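Local coordinates for parahox neighbor (Phaeodactylum tricornutum CCAP 1055/1, PDB 5Z5M), which probably catalyses the last two steps from 5-hydroxyisourate to (S)-allantoin, joining an OHCU decarboxylase to a transthyretin-like hydroxyisourate hydrolase in one chain, at residues Phe127-Arg132 against His137-Ala142. Residues are numbered along the deposited sequence; the frame is centred on the assembly and turned at random.
Sequences FILAVR and HTVLAA
Leu129 meets Val139 and Ala142 in a mainly apolar contact between an extended loop and helix 136-146. From CB the Leu129 side chain runs toward the helix, CG standing anti to the backbone N (chi1 -176°), and at the fork both methyls reach the Ala142 methyl. Leu129 CD1 is 4.2 Å from Ala142 CB and Leu129 CD2 4.0 Å from it, but CD2 reaches farther along the helix to Val139. There Leu129 CD2 comes to 4.1 Å from Val139 CA, so it lies against the face of the helix formed by Val139 and Ala142, three residues apart. The approach of Leu129 CD2 to Val139 CG2 is 4.2 Å.

Phe127 points the rim of its ring at the helix: CZ comes within 3.8 Å of Ala142 CB, which sits in the ring plane, and CE1 passes 4.1 Å from Ala142 O. The Phe127 ring also packs edge-to-face with Tyr119. With an alanine here the Ala142 methyl would probably lose its ring neighbour and Tyr119 its edge-to-face partner. Further along, Val131 CG2 and Thr138 CG2 meet tip to tip at 4.1 Å, while Thr138 OG1 is hydrogen-bonded to Thr135 OG1.

Phe127, Leu129 and Val131 all face helix 136-146, whereas Ile128 and Ala130 pack on helix 151-173, where Ala130 N is hydrogen-bonded to Gln161 OE1. The loop is therefore sandwiched between two helices of the OHCU decarboxylase domain, with Val139 also touching Phe112 of helix 106-123.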
ATOM      1  N   PHE A 127      22.975  -8.485  27.150  1.00 13.64           N
ATOM      2  CA  PHE A 127      22.406  -8.117  25.864  1.00 14.99           C
ATOM      3  C   PHE A 127      22.347  -9.343  24.975  1.00 17.82           C
ATOM      4  O   PHE A 127      23.368  -9.974  24.701  1.00 17.66           O
ATOM      5  CB  PHE A 127      23.231  -7.011  25.204  1.00 16.48           C
ATOM      6  CG  PHE A 127      22.754  -6.628  23.834  1.00 15.11           C
ATOM      7  CD1 PHE A 127      21.663  -5.787  23.674  1.00 14.43           C
ATOM      8  CD2 PHE A 127      23.406  -7.091  22.707  1.00 17.15           C
ATOM      9  CE1 PHE A 127      21.226  -5.424  22.410  1.00 11.53           C
ATOM     10  CE2 PHE A 127      22.974  -6.732  21.438  1.00 11.64           C
ATOM     11  CZ  PHE A 127      21.883  -5.894  21.295  1.00 15.39           C
ATOM     12  N   ILE A 128      21.143  -9.677  24.526  1.00 17.66           N
ATOM     13  CA  ILE A 128      20.936 -10.843  23.687  1.00 15.67           C
ATOM     14  C   ILE A 128      20.377 -10.419  22.333  1.00 12.75           C
ATOM     15  O   ILE A 128      19.444  -9.618  22.260  1.00 14.77           O
ATOM     16  CB  ILE A 128      19.987 -11.853  24.367  1.00 17.26           C
ATOM     17  CG1 ILE A 128      20.550 -12.256  25.731  1.00 18.26           C
ATOM     18  CG2 ILE A 128      19.769 -13.081  23.486  1.00 16.16           C
ATOM     19  CD1 ILE A 128      19.596 -13.088  26.564  1.00 17.78           C
ATOM     20  N   LEU A 129      20.966 -10.944  21.264  1.00 12.73           N
ATOM     21  CA  LEU A 129      20.542 -10.615  19.909  1.00 16.82           C
ATOM     22  C   LEU A 129      20.579 -11.845  19.006  1.00 21.74           C
ATOM     23  O   LEU A 129      21.635 -12.450  18.809  1.00 25.75           O
ATOM     24  CB  LEU A 129      21.422  -9.507  19.323  1.00 13.87           C
ATOM     25  CG  LEU A 129      21.009  -9.024  17.933  1.00 13.18           C
ATOM     26  CD1 LEU A 129      19.610  -8.415  17.959  1.00 22.38           C
ATOM     27  CD2 LEU A 129      22.010  -8.025  17.380  1.00 22.64           C
ATOM     28  N   ALA A 130      19.421 -12.213  18.467  1.00 14.42           N
ATOM     29  CA  ALA A 130      19.324 -13.357  17.568  1.00 23.24           C
ATOM     30  C   ALA A 130      19.225 -12.908  16.117  1.00 27.16           C
ATOM     31  O   ALA A 130      18.134 -12.628  15.620  1.00 43.54           O
ATOM     32  CB  ALA A 130      18.125 -14.211  17.930  1.00 22.97           C
ATOM     33  N   VAL A 131      20.363 -12.827  15.438  1.00 29.05           N
ATOM     34  CA  VAL A 131      20.381 -12.451  14.029  1.00 51.29           C
ATOM     35  C   VAL A 131      21.254 -13.428  13.241  1.00 52.03           C
ATOM     36  O   VAL A 131      22.331 -13.821  13.696  1.00 39.58           O
ATOM     37  CB  VAL A 131      20.907 -11.002  13.817  1.00 50.22           C
ATOM     38  CG1 VAL A 131      21.042 -10.675  12.327  1.00 53.09           C
ATOM     39  CG2 VAL A 131      20.009  -9.991  14.512  1.00 46.10           C
ATOM     40  N   ARG A 132      20.770 -13.844  12.076  1.00 43.79           N
ATOM     41  CA  ARG A 132      21.538 -14.708  11.189  1.00 51.31           C
ATOM     42  C   ARG A 132      22.598 -13.913  10.438  1.00 39.81           C
ATOM     43  O   ARG A 132      22.270 -13.025   9.651  1.00 34.43           O
ATOM     44  CB  ARG A 132      20.609 -15.416  10.205  1.00 28.70           C
ATOM     45  CG  ARG A 132      19.709 -16.432  10.871  1.00 37.81           C
ATOM     46  CD  ARG A 132      18.892 -17.199   9.860  1.00 46.84           C
ATOM     47  NE  ARG A 132      18.154 -18.284  10.497  1.00 26.31           N
ATOM     48  CZ  ARG A 132      18.619 -19.520  10.636  1.00 35.91           C
ATOM     49  NH1 ARG A 132      19.826 -19.832  10.185  1.00 32.92           N
ATOM     50  NH2 ARG A 132      17.876 -20.445  11.227  1.00 21.06           N
ATOM     51  N   HIS A 137      27.173  -3.458  11.974  1.00 16.90           N
ATOM     52  CA  HIS A 137      26.204  -2.371  11.936  1.00 16.88           C
ATOM     53  C   HIS A 137      24.933  -2.768  12.678  1.00 16.47           C
ATOM     54  O   HIS A 137      24.422  -1.999  13.484  1.00 18.15           O
ATOM     55  CB  HIS A 137      25.884  -1.978  10.497  1.00 17.06           C
ATOM     56  CG  HIS A 137      27.082  -1.540   9.714  1.00 29.87           C
ATOM     57  ND1 HIS A 137      27.690  -0.319   9.908  1.00 32.34           N
ATOM     58  CD2 HIS A 137      27.779  -2.156   8.731  1.00 33.71           C
ATOM     59  CE1 HIS A 137      28.714  -0.203   9.081  1.00 33.74           C
ATOM     60  NE2 HIS A 137      28.789  -1.303   8.356  1.00 39.54           N
ATOM     61  N   THR A 138      24.449  -3.981  12.418  1.00 18.34           N
ATOM     62  CA  THR A 138      23.266  -4.516  13.095  1.00 19.98           C
ATOM     63  C   THR A 138      23.443  -4.565  14.615  1.00 14.53           C
ATOM     64  O   THR A 138      22.589  -4.094  15.368  1.00 14.81           O
ATOM     65  CB  THR A 138      22.929  -5.935  12.591  1.00 22.91           C
ATOM     66  OG1 THR A 138      22.727  -5.905  11.173  1.00 33.13           O
ATOM     67  CG2 THR A 138      21.674  -6.464  13.271  1.00 23.50           C
ATOM     68  N   VAL A 139      24.558  -5.132  15.059  1.00 12.92           N
ATOM     69  CA  VAL A 139      24.832  -5.257  16.487  1.00 16.27           C
ATOM     70  C   VAL A 139      24.915  -3.898  17.185  1.00 12.57           C
ATOM     71  O   VAL A 139      24.295  -3.690  18.228  1.00 16.44           O
ATOM     72  CB  VAL A 139      26.134  -6.035  16.727  1.00 15.03           C
ATOM     73  CG1 VAL A 139      26.452  -6.080  18.204  1.00 21.44           C
ATOM     74  CG2 VAL A 139      26.009  -7.444  16.159  1.00 17.19           C
ATOM     75  N   LEU A 140      25.671  -2.969  16.605  1.00 11.36           N
ATOM     76  CA  LEU A 140      25.828  -1.650  17.207  1.00 12.72           C
ATOM     77  C   LEU A 140      24.517  -0.868  17.201  1.00 15.68           C
ATOM     78  O   LEU A 140      24.197  -0.179  18.173  1.00 15.67           O
ATOM     79  CB  LEU A 140      26.922  -0.858  16.486  1.00 18.38           C
ATOM     80  CG  LEU A 140      28.346  -1.309  16.811  1.00 16.25           C
ATOM     81  CD1 LEU A 140      29.334  -0.718  15.815  1.00 31.50           C
ATOM     82  CD2 LEU A 140      28.704  -0.893  18.234  1.00 19.40           C
ATOM     83  N   ALA A 141      23.755  -0.986  16.115  1.00 12.13           N
ATOM     84  CA  ALA A 141      22.461  -0.315  16.025  1.00 13.10           C
ATOM     85  C   ALA A 141      21.489  -0.851  17.073  1.00 11.15           C
ATOM     86  O   ALA A 141      20.746  -0.088  17.692  1.00 13.84           O
ATOM     87  CB  ALA A 141      21.873  -0.471  14.633  1.00 16.26           C
ATOM     88  N   ALA A 142      21.504  -2.167  17.268  1.00 13.93           N
ATOM     89  CA  ALA A 142      20.620  -2.810  18.234  1.00 17.17           C
ATOM     90  C   ALA A 142      20.980  -2.393  19.657  1.00 16.07           C
ATOM     91  O   ALA A 142      20.116  -1.986  20.432  1.00 11.82           O
ATOM     92  CB  ALA A 142      20.683  -4.326  18.088  1.00 14.63           C
TER